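Local coordinates for protein amidohydrolase (Brucella melitensis biovar Abortus, PDB 4F0L) that binds an iron(III) ion and probably acts as a deaminase of the metal-dependent amidohydrolase family, at residues B[112-117]-B[123-128]; B[160-165]-B[378-383]; B[72-77]-B[330-335]; B[68-73]-B[128-133]. One frame throughout, in Å; residues are numbered along the deposited sequence.

Four buried contacts show how a TIM-barrel amidohydrolase ties its strands, helices and loops together around one metal. Contacts 1 and 2 lie on neighbouring strands of the barrel sheet, joined by Val125 O to Thr162 N at 2.9 Å. Contact 4 takes over the same strand as contact 1, and the two are linked where Glu127 OE2 lies 2.7 Å from Ala68 N. Contacts 3 and 4 share Gly72 and Met73. Nearest the iron(III) ion is contact 4, with the Tyr130 side chain about 6 Å away, followed by the side chains of Glu127 in contact 1 and Asn331 in contact 3, each about 9 Å from the ion; contact 2 is remoter, its Met380 side chain about 12 Å from the ion.

Contact 1. Residues B[112-117]-B[123-128]; sequences RLYVDM and TRVGEF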
loop_
_atom_site.group_PDB
_atom_site.type_symbol
_atom_site.label_atom_id
_atom_site.label_comp_id
_atom_site.label_asym_id
_atom_site.label_seq_id
_atom_site.Cartn_x
_atom_site.Cartn_y
_atom_site.Cartn_z
ATOM N N ARG B 112 2.797 11.228 -19.009
ATOM C CA ARG B 112 2.804 11.487 -17.574
ATOM C C ARG B 112 2.825 10.184 -16.778
ATOM O O ARG B 112 3.443 10.111 -15.718
ATOM C CB ARG B 112 1.614 12.355 -17.169
ATOM C CG ARG B 112 1.615 12.807 -15.729
ATOM C CD ARG B 112 2.830 13.696 -15.433
ATOM N NE ARG B 112 3.006 14.037 -14.016
ATOM C CZ ARG B 112 3.572 13.238 -13.095
ATOM N NH1 ARG B 112 4.040 12.043 -13.398
ATOM N NH2 ARG B 112 3.662 13.651 -11.848
ATOM N N LEU B 113 2.160 9.167 -17.296
ATOM C CA LEU B 113 2.253 7.818 -16.728
ATOM C C LEU B 113 3.660 7.236 -16.744
ATOM O O LEU B 113 4.148 6.692 -15.729
ATOM C CB LEU B 113 1.353 6.879 -17.491
ATOM C CG LEU B 113 1.538 5.406 -17.134
ATOM C CD1 LEU B 113 1.271 5.156 -15.658
ATOM C CD2 LEU B 113 0.707 4.478 -18.054
ATOM N N TYR B 114 4.321 7.365 -17.885
ATOM C CA TYR B 114 5.657 6.791 -18.005
ATOM C C TYR B 114 6.645 7.562 -17.129
ATOM O O TYR B 114 7.573 6.971 -16.577
ATOM C CB TYR B 114 6.108 6.685 -19.485
ATOM C CG TYR B 114 5.217 5.784 -20.357
ATOM C CD1 TYR B 114 4.456 4.748 -19.805
ATOM C CD2 TYR B 114 5.144 5.964 -21.727
ATOM C CE1 TYR B 114 3.638 3.953 -20.591
ATOM C CE2 TYR B 114 4.358 5.169 -22.507
ATOM C CZ TYR B 114 3.601 4.167 -21.943
ATOM O OH TYR B 114 2.787 3.364 -22.714
ATOM N N VAL B 115 6.440 8.873 -16.962
ATOM C CA VAL B 115 7.232 9.623 -15.999
ATOM C C VAL B 115 7.026 9.086 -14.565
ATOM O O VAL B 115 7.982 8.875 -13.801
ATOM C CB VAL B 115 6.935 11.125 -16.078
ATOM C CG1 VAL B 115 7.354 11.839 -14.780
ATOM C CG2 VAL B 115 7.589 11.741 -17.323
ATOM N N ASP B 116 5.771 8.893 -14.190
ATOM C CA ASP B 116 5.436 8.325 -12.883
ATOM C C ASP B 116 6.109 6.920 -12.705
ATOM O O ASP B 116 6.727 6.618 -11.674
ATOM C CB ASP B 116 3.903 8.231 -12.813
ATOM C CG ASP B 116 3.351 8.531 -11.459
ATOM O OD1 ASP B 116 3.992 8.051 -10.495
ATOM O OD2 ASP B 116 2.245 9.180 -11.365
ATOM N N MET B 117 6.001 6.066 -13.721
ATOM C CA MET B 117 6.656 4.736 -13.671
ATOM C C MET B 117 8.166 4.874 -13.505
ATOM O O MET B 117 8.746 4.215 -12.676
ATOM C CB MET B 117 6.375 3.940 -14.944
ATOM C CG MET B 117 4.932 3.418 -15.044
ATOM S SD MET B 117 4.716 2.460 -16.551
ATOM C CE MET B 117 3.085 1.737 -16.312
ATOM N N THR B 123 11.846 0.687 -15.542
ATOM C CA THR B 123 12.683 1.131 -16.666
ATOM C C THR B 123 12.190 0.703 -18.054
ATOM O O THR B 123 12.742 1.128 -19.086
ATOM C CB THR B 123 14.116 0.640 -16.485
ATOM O OG1 THR B 123 14.134 -0.776 -16.200
ATOM C CG2 THR B 123 14.779 1.405 -15.314
ATOM N N ARG B 124 11.147 -0.124 -18.086
ATOM C CA ARG B 124 10.529 -0.584 -19.344
ATOM C C ARG B 124 9.073 -0.789 -19.088
ATOM O O ARG B 124 8.698 -1.173 -17.979
ATOM C CB ARG B 124 11.147 -1.900 -19.879
ATOM C CG ARG B 124 10.500 -2.441 -21.141
ATOM C CD ARG B 124 11.248 -3.646 -21.699
ATOM N NE ARG B 124 12.557 -3.260 -22.216
ATOM C CZ ARG B 124 12.837 -2.991 -23.489
ATOM N NH1 ARG B 124 11.895 -3.044 -24.431
ATOM N NH2 ARG B 124 14.082 -2.665 -23.828
ATOM N N VAL B 125 8.259 -0.540 -20.103
ATOM C CA VAL B 125 6.856 -0.790 -19.976
ATOM C C VAL B 125 6.383 -1.718 -21.063
ATOM O O VAL B 125 6.824 -1.637 -22.211
ATOM C CB VAL B 125 6.008 0.519 -19.947
ATOM C CG1 VAL B 125 6.168 1.329 -21.236
ATOM C CG2 VAL B 125 4.530 0.162 -19.661
ATOM N N GLY B 126 5.489 -2.616 -20.669
ATOM C CA GLY B 126 4.761 -3.486 -21.593
ATOM C C GLY B 126 3.392 -2.940 -21.803
ATOM O O GLY B 126 2.520 -3.112 -20.965
ATOM N N GLU B 127 3.229 -2.166 -22.864
ATOM C CA GLU B 127 1.988 -1.466 -23.140
ATOM C C GLU B 127 1.029 -2.359 -23.931
ATOM O O GLU B 127 1.217 -2.610 -25.105
ATOM C CB GLU B 127 2.240 -0.174 -23.906
ATOM C CG GLU B 127 1.003 0.692 -24.090
ATOM C CD GLU B 127 0.358 1.154 -22.784
ATOM O OE1 GLU B 127 1.086 1.430 -21.794
ATOM O OE2 GLU B 127 -0.890 1.249 -22.756
ATOM N N PHE B 128 0.014 -2.817 -23.230
ATOM C CA PHE B 128 -0.970 -3.770 -23.715
ATOM C C PHE B 128 -2.057 -2.862 -24.283
ATOM O O PHE B 128 -2.984 -2.417 -23.565
ATOM C CB PHE B 128 -1.440 -4.601 -22.504
ATOM C CG PHE B 128 -2.302 -5.793 -22.825
ATOM C CD1 PHE B 128 -3.659 -5.640 -23.075
ATOM C CD2 PHE B 128 -1.795 -7.060 -22.750
ATOM C CE1 PHE B 128 -4.482 -6.756 -23.298
ATOM C CE2 PHE B 128 -2.596 -8.170 -22.964
ATOM C CZ PHE B 128 -3.947 -8.019 -23.237
#
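In the helix-to-strand unit formed by helix 103-119 and barrel strand 122-129, Tyr114 and Met117 close on Val125 and Glu127. The Tyr114 hydroxyl donates a 2.7 Å hydrogen bond from OH to Glu127 OE1. The oxygen sits at the edge of the tyrosine ring, yet the bond reaches the carboxylate from above, 55° out of its plane. A bend at chi2 (60°) turns the Glu127 carboxylate back to the hydroxyl. Both carboxylate oxygens have further partners, OE1 in Ser66 OG and OE2 in the backbone N of Ala68, which should hold this buried group in a fixed rotation. The short segments run at 133° with their axes 9.5 Å apart at closest, as a helix laid on the outside of the barrel wall and leading into the next strand. Val125 fills the layer between them with both its branches. Val125 CG1 lies over one face of the Tyr114 ring as a CH-pi contact, 4.0 Å from the centroid, while Val125 CG2 turns to the thioether and comes 3.9 Å from Met117 SD. Extended beyond CG, the Met117 chain crosses the valine at about a right angle and also reaches Asn63 and Ser66 on strand 56-66.

Contact 2. Residues B[160-165]-B[378-383]; sequences GLTLLP and IAMGRP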
loop_
_atom_site.group_PDB
_atom_site.type_symbol
_atom_site.label_atom_id
_atom_site.label_comp_id
_atom_site.label_asym_id
_atom_site.label_seq_id
_atom_site.Cartn_x
_atom_site.Cartn_y
_atom_site.Cartn_z
ATOM N N GLY B 160 11.785 2.536 -21.679
ATOM C CA GLY B 160 11.928 1.379 -22.590
ATOM C C GLY B 160 10.537 0.895 -22.941
ATOM O O GLY B 160 9.645 1.006 -22.128
ATOM N N LEU B 161 10.344 0.392 -24.153
ATOM C CA LEU B 161 9.000 -0.000 -24.619
ATOM C C LEU B 161 8.993 -1.395 -25.248
ATOM O O LEU B 161 9.690 -1.656 -26.224
ATOM C CB LEU B 161 8.488 1.016 -25.655
ATOM C CG LEU B 161 7.099 0.756 -26.279
ATOM C CD1 LEU B 161 5.997 0.678 -25.223
ATOM C CD2 LEU B 161 6.791 1.861 -27.303
ATOM N N THR B 162 8.211 -2.276 -24.664
ATOM C CA THR B 162 7.722 -3.433 -25.349
ATOM C C THR B 162 6.267 -3.180 -25.676
ATOM O O THR B 162 5.393 -3.205 -24.805
ATOM C CB THR B 162 7.904 -4.703 -24.509
ATOM O OG1 THR B 162 9.301 -4.922 -24.300
ATOM C CG2 THR B 162 7.279 -5.889 -25.189
ATOM N N LEU B 163 5.998 -2.938 -26.940
ATOM C CA LEU B 163 4.672 -2.557 -27.389
ATOM C C LEU B 163 3.922 -3.799 -27.815
ATOM O O LEU B 163 4.439 -4.605 -28.590
ATOM C CB LEU B 163 4.767 -1.567 -28.545
ATOM C CG LEU B 163 3.486 -1.080 -29.216
ATOM C CD1 LEU B 163 2.688 -0.190 -28.259
ATOM C CD2 LEU B 163 3.885 -0.328 -30.483
ATOM N N LEU B 164 2.711 -3.959 -27.277
ATOM C CA LEU B 164 1.926 -5.177 -27.459
ATOM C C LEU B 164 0.508 -4.799 -27.965
ATOM O O LEU B 164 -0.452 -4.728 -27.186
ATOM C CB LEU B 164 1.849 -5.922 -26.123
ATOM C CG LEU B 164 3.200 -6.339 -25.511
ATOM C CD1 LEU B 164 3.005 -6.712 -24.043
ATOM C CD2 LEU B 164 3.900 -7.463 -26.275
ATOM N N PRO B 165 0.395 -4.470 -29.246
ATOM C CA PRO B 165 -0.923 -4.112 -29.777
ATOM C C PRO B 165 -1.882 -5.273 -29.593
ATOM O O PRO B 165 -1.523 -6.423 -29.872
ATOM C CB PRO B 165 -0.640 -3.870 -31.269
ATOM C CG PRO B 165 0.806 -3.478 -31.312
ATOM C CD PRO B 165 1.419 -4.405 -30.301
ATOM N N ILE B 378 11.926 -11.315 -19.107
ATOM C CA ILE B 378 11.576 -12.401 -20.029
ATOM C C ILE B 378 10.250 -12.088 -20.759
ATOM O O ILE B 378 10.187 -12.168 -21.975
ATOM C CB ILE B 378 11.529 -13.782 -19.314
ATOM C CG1 ILE B 378 12.941 -14.208 -18.817
ATOM C CG2 ILE B 378 10.868 -14.837 -20.215
ATOM C CD1 ILE B 378 12.933 -15.302 -17.740
ATOM N N ALA B 379 9.210 -11.695 -20.011
ATOM C CA ALA B 379 7.915 -11.306 -20.622
ATOM C C ALA B 379 8.057 -10.147 -21.593
ATOM O O ALA B 379 7.232 -9.990 -22.517
ATOM C CB ALA B 379 6.884 -10.930 -19.543
ATOM N N MET B 380 9.051 -9.288 -21.358
ATOM C CA MET B 380 9.237 -8.103 -22.207
ATOM C C MET B 380 10.076 -8.441 -23.467
ATOM O O MET B 380 10.299 -7.568 -24.299
ATOM C CB MET B 380 9.923 -6.973 -21.447
ATOM C CG MET B 380 9.124 -6.369 -20.300
ATOM S SD MET B 380 7.608 -5.556 -20.747
ATOM C CE MET B 380 6.510 -6.959 -21.002
ATOM N N GLY B 381 10.536 -9.683 -23.597
ATOM C CA GLY B 381 11.384 -10.074 -24.716
ATOM C C GLY B 381 12.821 -9.604 -24.584
ATOM O O GLY B 381 13.518 -9.453 -25.584
ATOM N N ARG B 382 13.274 -9.376 -23.350
ATOM C CA ARG B 382 14.587 -8.815 -23.092
ATOM C C ARG B 382 15.321 -9.672 -22.033
ATOM O O ARG B 382 15.710 -9.165 -20.979
ATOM C CB ARG B 382 14.442 -7.396 -22.559
ATOM C CG ARG B 382 13.831 -6.367 -23.523
ATOM C CD ARG B 382 14.765 -6.019 -24.679
ATOM N NE ARG B 382 16.041 -5.542 -24.161
ATOM C CZ ARG B 382 17.030 -5.022 -24.891
ATOM N NH1 ARG B 382 16.906 -4.860 -26.205
ATOM N NH2 ARG B 382 18.152 -4.638 -24.290
ATOM N N PRO B 383 15.487 -10.973 -22.301
ATOM C CA PRO B 383 16.097 -11.844 -21.300
ATOM C C PRO B 383 17.558 -11.516 -21.046
ATOM O O PRO B 383 18.070 -11.857 -19.985
ATOM C CB PRO B 383 15.943 -13.244 -21.893
ATOM C CG PRO B 383 15.847 -13.010 -23.381
ATOM C CD PRO B 383 15.041 -11.738 -23.481
#
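Thr162 and Met380 carry nearly all of this meeting between a barrel strand and the end of helix 364-379, and its polar part is a single hydrogen bond. Thr162 OG1 donates to Met380 O at 2.8 Å, in the carbonyl plane and on a lone pair, with a C=O...donor angle of 127°. The same hydroxyl oxygen is also bonded to Arg124 NH1, a residue of the neighbouring strand, so this buried hydroxyl oxygen has two partners. With chi1 at -63°, OG1 stands beside the backbone N and CG2 anti to it, and both branches come to the same carbonyl, Thr162 CG2 lying 3.6 Å from Met380 O.

The carbonyl belongs to the last turn before the chain leaves the helix. Helix 364-379 ends in a Schellman motif, in which Gly381 takes up positive phi and its N bonds back to Ile378 O at 3.0 Å. The turn lies near the N-terminal ends of strands 56-66, 122-129 and 160-167 of the TIM barrel, the end away from the metal.

The van der Waals contacts belong to the methionine. A bend at chi2 brings the sulfur round so that Met380 SD lies 3.9 Å from Thr162 CB; the further bend at chi3 sets only the terminal methyl. Closer to the backbone, Met380 CB approaches Thr162 OG1 to 3.6 Å. The same side chain packs on Ala62 and Leu64 of strand 56-66 and on Arg124. Charge enters at the margin, where two like charges, Arg382 NE and Arg124 NH2, come close, while Arg382 NH2 is salt-bridged to Asp385.

Contact 3. Residues B[72-77]-B[330-335]; sequences GMAGLA and SNVLIG
With backbone angles of -58° and 128°, Ala74 takes the first corner of a type II beta turn, from Met73 to Leu76, and its CB is directed at the loop of Asn331 and Val332. Gly75 occupies the second corner at a positive phi of 86°, where a side chain would be jammed against the preceding carbonyl, and the turn is closed by Leu76 N bonding to Met73 O at 2.9 Å. Across from it, residues 330-335 belong to the loop that follows the metal ligand Asp329 and leads to helix 336-351, with Gly335 as the N-cap residue. This is a loop-to-loop contact at the metal-bearing end of the TIM barrel.

Backbones come close, since the CA atoms of Ala74 and Val332 are 4.2 Å apart. The alanine methyl faces two successive carbonyl oxygens, with Ala74 CB 3.6 Å from Asn331 O and equally far from Val332 O. Asn331 adopts positive phi, and its amide leads away from the turn: ND2 bonds to Ser66 OG and weakly to His67 O, tying this loop to the end of strand 56-66, where the ligands His65 and His67 sit on either side of Ser66. Ala74 is also packed by Arg420 of the second subunit, and Ala77 O accepts a hydrogen bond from Arg354 of that second subunit. From the other loop one valine branch does the touching: Val332 CG2 is 4.0 Å from Gly75 N and 4.4 Å from Ala74 CB.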
loop_
_atom_site.group_PDB
_atom_site.type_symbol
_atom_site.label_atom_id
_atom_site.label_comp_id
_atom_site.label_asym_id
_atom_site.label_seq_id
_atom_site.Cartn_x
_atom_site.Cartn_y
_atom_site.Cartn_z
ATOM N N GLY B 72 -5.472 8.091 -16.652
ATOM C CA GLY B 72 -6.334 9.268 -16.565
ATOM C C GLY B 72 -7.516 9.097 -15.612
ATOM O O GLY B 72 -8.002 10.069 -15.057
ATOM N N MET B 73 -7.960 7.868 -15.394
ATOM C CA MET B 73 -9.112 7.626 -14.527
ATOM C C MET B 73 -8.718 7.216 -13.118
ATOM O O MET B 73 -9.599 6.972 -12.281
ATOM C CB MET B 73 -10.062 6.582 -15.144
ATOM C CG MET B 73 -9.638 5.133 -14.932
ATOM S SD MET B 73 -10.569 3.965 -15.962
ATOM C CE MET B 73 -11.658 3.267 -14.709
ATOM N N ALA B 74 -7.421 7.187 -12.825
ATOM C CA ALA B 74 -6.947 6.741 -11.513
ATOM C C ALA B 74 -7.563 7.604 -10.402
ATOM O O ALA B 74 -7.500 8.833 -10.452
ATOM C CB ALA B 74 -5.426 6.783 -11.456
ATOM N N GLY B 75 -8.176 6.949 -9.409
ATOM C CA GLY B 75 -8.771 7.646 -8.279
ATOM C C GLY B 75 -10.197 8.112 -8.517
ATOM O O GLY B 75 -10.841 8.563 -7.590
ATOM N N LEU B 76 -10.692 7.968 -9.742
ATOM C CA LEU B 76 -12.010 8.374 -10.118
ATOM C C LEU B 76 -13.039 7.226 -10.118
ATOM O O LEU B 76 -14.200 7.506 -10.238
ATOM C CB LEU B 76 -11.981 9.094 -11.489
ATOM C CG LEU B 76 -11.014 10.316 -11.624
ATOM C CD1 LEU B 76 -11.093 10.970 -13.005
ATOM C CD2 LEU B 76 -11.248 11.406 -10.589
ATOM N N ALA B 77 -12.627 5.963 -9.955
ATOM C CA ALA B 77 -13.574 4.829 -9.979
ATOM C C ALA B 77 -13.906 4.270 -8.579
ATOM O O ALA B 77 -14.242 3.085 -8.451
ATOM C CB ALA B 77 -13.044 3.710 -10.878
ATOM N N SER B 330 -4.200 -1.138 -14.487
ATOM C CA SER B 330 -5.170 -0.029 -14.528
ATOM C C SER B 330 -4.478 1.273 -14.254
ATOM O O SER B 330 -5.034 2.370 -14.494
ATOM C CB SER B 330 -6.314 -0.206 -13.498
ATOM O OG SER B 330 -5.836 -0.054 -12.161
ATOM N N ASN B 331 -3.254 1.169 -13.737
ATOM C CA ASN B 331 -2.444 2.375 -13.454
ATOM C C ASN B 331 -3.090 3.281 -12.410
ATOM O O ASN B 331 -2.837 4.520 -12.358
ATOM C CB ASN B 331 -2.102 3.104 -14.754
ATOM C CG ASN B 331 -1.152 2.264 -15.647
ATOM O OD1 ASN B 331 -0.176 1.754 -15.166
ATOM N ND2 ASN B 331 -1.442 2.141 -16.934
ATOM N N VAL B 332 -3.889 2.675 -11.524
ATOM C CA VAL B 332 -4.536 3.433 -10.418
ATOM C C VAL B 332 -3.501 3.956 -9.414
ATOM O O VAL B 332 -3.643 5.085 -8.849
ATOM C CB VAL B 332 -5.633 2.608 -9.697
ATOM C CG1 VAL B 332 -5.083 1.301 -9.044
ATOM C CG2 VAL B 332 -6.347 3.457 -8.652
ATOM N N LEU B 333 -2.449 3.180 -9.196
ATOM C CA LEU B 333 -1.408 3.552 -8.203
ATOM C C LEU B 333 -0.089 2.908 -8.628
ATOM O O LEU B 333 -0.045 1.692 -8.842
ATOM C CB LEU B 333 -1.785 3.094 -6.757
ATOM C CG LEU B 333 -0.792 3.492 -5.598
ATOM C CD1 LEU B 333 -0.462 4.941 -5.652
ATOM C CD2 LEU B 333 -1.347 3.273 -4.208
ATOM N N ILE B 334 0.948 3.722 -8.769
ATOM C CA ILE B 334 2.210 3.320 -9.405
ATOM C C ILE B 334 3.311 3.131 -8.332
ATOM O O ILE B 334 3.653 4.069 -7.671
ATOM C CB ILE B 334 2.714 4.385 -10.426
ATOM C CG1 ILE B 334 1.634 4.776 -11.447
ATOM C CG2 ILE B 334 3.984 3.872 -11.129
ATOM C CD1 ILE B 334 0.976 3.603 -12.183
ATOM N N GLY B 335 3.818 1.909 -8.157
ATOM C CA GLY B 335 4.893 1.663 -7.207
ATOM C C GLY B 335 5.387 0.232 -7.165
ATOM O O GLY B 335 4.597 -0.707 -7.198
#

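Contact 4. Residues B[68-73]-B[128-133]; sequences AFQYGM and FHYLHH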
loop_
_atom_site.group_PDB
_atom_site.type_symbol
_atom_site.label_atom_id
_atom_site.label_comp_id
_atom_site.label_asym_id
_atom_site.label_seq_id
_atom_site.Cartn_x
_atom_site.Cartn_y
_atom_site.Cartn_z
ATOM N N ALA B 68 -2.258 2.529 -20.789
ATOM C CA ALA B 68 -1.824 3.883 -20.448
ATOM C C ALA B 68 -3.004 4.824 -20.212
ATOM O O ALA B 68 -2.979 5.607 -19.277
ATOM C CB ALA B 68 -0.893 4.458 -21.502
ATOM N N PHE B 69 -4.054 4.726 -21.024
ATOM C CA PHE B 69 -5.179 5.669 -20.913
ATOM C C PHE B 69 -5.898 5.609 -19.576
ATOM O O PHE B 69 -6.458 6.597 -19.150
ATOM C CB PHE B 69 -6.178 5.507 -22.078
ATOM C CG PHE B 69 -7.038 4.274 -21.995
ATOM C CD1 PHE B 69 -8.245 4.303 -21.333
ATOM C CD2 PHE B 69 -6.636 3.079 -22.599
ATOM C CE1 PHE B 69 -9.041 3.160 -21.266
ATOM C CE2 PHE B 69 -7.420 1.941 -22.539
ATOM C CZ PHE B 69 -8.627 1.980 -21.864
ATOM N N GLN B 70 -5.857 4.448 -18.919
ATOM C CA GLN B 70 -6.534 4.263 -17.658
ATOM C C GLN B 70 -5.895 5.080 -16.544
ATOM O O GLN B 70 -6.549 5.347 -15.519
ATOM C CB GLN B 70 -6.646 2.765 -17.291
ATOM C CG GLN B 70 -7.553 2.011 -18.273
ATOM C CD GLN B 70 -7.674 0.531 -17.988
ATOM O OE1 GLN B 70 -7.270 0.059 -16.951
ATOM N NE2 GLN B 70 -8.305 -0.202 -18.894
ATOM N N TYR B 71 -4.636 5.481 -16.724
ATOM C CA TYR B 71 -3.983 6.382 -15.761
ATOM C C TYR B 71 -4.816 7.649 -15.582
ATOM O O TYR B 71 -4.822 8.247 -14.518
ATOM C CB TYR B 71 -2.610 6.769 -16.267
ATOM C CG TYR B 71 -1.748 7.684 -15.397
ATOM C CD1 TYR B 71 -1.162 7.231 -14.212
ATOM C CD2 TYR B 71 -1.449 8.982 -15.827
ATOM C CE1 TYR B 71 -0.354 8.064 -13.442
ATOM C CE2 TYR B 71 -0.629 9.811 -15.094
ATOM C CZ TYR B 71 -0.089 9.355 -13.883
ATOM O OH TYR B 71 0.736 10.197 -13.174
ATOM N N GLY B 72 -5.472 8.091 -16.652
ATOM C CA GLY B 72 -6.334 9.268 -16.565
ATOM C C GLY B 72 -7.516 9.097 -15.612
ATOM O O GLY B 72 -8.002 10.069 -15.057
ATOM N N MET B 73 -7.960 7.868 -15.394
ATOM C CA MET B 73 -9.112 7.626 -14.527
ATOM C C MET B 73 -8.718 7.216 -13.118
ATOM O O MET B 73 -9.599 6.972 -12.281
ATOM C CB MET B 73 -10.062 6.582 -15.144
ATOM C CG MET B 73 -9.638 5.133 -14.932
ATOM S SD MET B 73 -10.569 3.965 -15.962
ATOM C CE MET B 73 -11.658 3.267 -14.709
ATOM N N PHE B 128 0.014 -2.817 -23.230
ATOM C CA PHE B 128 -0.970 -3.770 -23.715
ATOM C C PHE B 128 -2.057 -2.862 -24.283
ATOM O O PHE B 128 -2.984 -2.417 -23.565
ATOM C CB PHE B 128 -1.440 -4.601 -22.504
ATOM C CG PHE B 128 -2.302 -5.793 -22.825
ATOM C CD1 PHE B 128 -3.659 -5.640 -23.075
ATOM C CD2 PHE B 128 -1.795 -7.060 -22.750
ATOM C CE1 PHE B 128 -4.482 -6.756 -23.298
ATOM C CE2 PHE B 128 -2.596 -8.170 -22.964
ATOM C CZ PHE B 128 -3.947 -8.019 -23.237
ATOM N N HIS B 129 -1.916 -2.595 -25.578
ATOM C CA HIS B 129 -2.509 -1.439 -26.205
ATOM C C HIS B 129 -3.721 -1.772 -27.047
ATOM O O HIS B 129 -3.580 -2.374 -28.135
ATOM C CB HIS B 129 -1.452 -0.803 -27.109
ATOM C CG HIS B 129 -1.969 0.349 -27.903
ATOM N ND1 HIS B 129 -2.490 1.433 -27.319
ATOM C CD2 HIS B 129 -2.055 0.555 -29.281
ATOM C CE1 HIS B 129 -2.866 2.311 -28.268
ATOM N NE2 HIS B 129 -2.605 1.772 -29.470
ATOM N N TYR B 130 -4.900 -1.397 -26.581
ATOM C CA TYR B 130 -6.119 -1.720 -27.338
ATOM C C TYR B 130 -6.959 -0.534 -27.799
ATOM O O TYR B 130 -8.005 -0.727 -28.395
ATOM C CB TYR B 130 -7.002 -2.739 -26.594
ATOM C CG TYR B 130 -7.492 -2.388 -25.216
ATOM C CD1 TYR B 130 -8.617 -1.591 -25.027
ATOM C CD2 TYR B 130 -6.899 -2.942 -24.091
ATOM C CE1 TYR B 130 -9.094 -1.308 -23.752
ATOM C CE2 TYR B 130 -7.381 -2.675 -22.814
ATOM C CZ TYR B 130 -8.471 -1.869 -22.651
ATOM O OH TYR B 130 -8.939 -1.609 -21.384
ATOM N N LEU B 131 -6.507 0.680 -27.525
ATOM C CA LEU B 131 -7.244 1.852 -27.894
ATOM C C LEU B 131 -6.739 2.283 -29.268
ATOM O O LEU B 131 -5.788 3.075 -29.383
ATOM C CB LEU B 131 -7.035 2.929 -26.851
ATOM C CG LEU B 131 -7.759 4.241 -27.069
ATOM C CD1 LEU B 131 -9.255 4.045 -27.254
ATOM C CD2 LEU B 131 -7.422 5.175 -25.896
ATOM N N HIS B 132 -7.361 1.731 -30.316
ATOM C CA HIS B 132 -6.814 1.836 -31.671
ATOM C C HIS B 132 -7.409 2.911 -32.531
ATOM O O HIS B 132 -6.684 3.707 -33.107
ATOM C CB HIS B 132 -6.977 0.517 -32.418
ATOM C CG HIS B 132 -6.228 -0.635 -31.810
ATOM N ND1 HIS B 132 -4.897 -0.594 -31.581
ATOM C CD2 HIS B 132 -6.658 -1.916 -31.432
ATOM C CE1 HIS B 132 -4.502 -1.785 -31.073
ATOM N NE2 HIS B 132 -5.581 -2.582 -30.963
ATOM N N HIS B 133 -8.732 2.897 -32.687
ATOM C CA HIS B 133 -9.377 3.637 -33.757
ATOM C C HIS B 133 -10.007 4.916 -33.278
ATOM O O HIS B 133 -9.984 5.228 -32.087
ATOM C CB HIS B 133 -10.381 2.714 -34.437
ATOM C CG HIS B 133 -9.760 1.415 -34.909
ATOM N ND1 HIS B 133 -8.676 1.381 -35.709
ATOM C CD2 HIS B 133 -10.128 0.090 -34.684
ATOM C CE1 HIS B 133 -8.363 0.093 -35.959
ATOM N NE2 HIS B 133 -9.253 -0.688 -35.335
#
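Phe69 sets the edge of its ring toward the face of Tyr130, and this aromatic pair is the tight part of the contact. The planes stand at 84° and the centroids are 5.6 Å apart, an offset edge-to-face arrangement. Its closest approach is made by the far corner of the phenylalanine ring, where Phe69 CZ comes 3.6 Å from Tyr130 OH and 3.8 Å from Tyr130 CE1. Both residues have chi1 near +60°, with CG between the backbone N and the carbonyl carbon, and this turns the two rings toward each other. Gln70 also comes up to this hydroxyl: an extended chain beyond CG brings its amide across the tyrosine, with Gln70 NE2 2.9 Å from Tyr130 OH and the amide and ring planes 69° apart. On its way the glutamine passes over a face of its neighbour, its CG 3.5 Å above the Phe69 ring plane.

Leu131 forms the looser side. One of its methyls does all the touching, and Leu131 CD2 stays 4.0 Å from Phe69 CD2, with CB and CG of that phenylalanine equally distant; beyond it the leucine packs on Arg184. Leu131 is the centre of an inverse gamma turn just after the chain has left strand 122-129. Further neighbours adjoin the aromatic pair: Phe185 meets the Tyr130 ring edge-to-face and Met101 lies against Phe69. The segment 68-73 directly follows His67, which with His65 forms the His-X-His pair of metal ligands at the C-terminal end of the first barrel strand, characteristic of amidohydrolase metal sites.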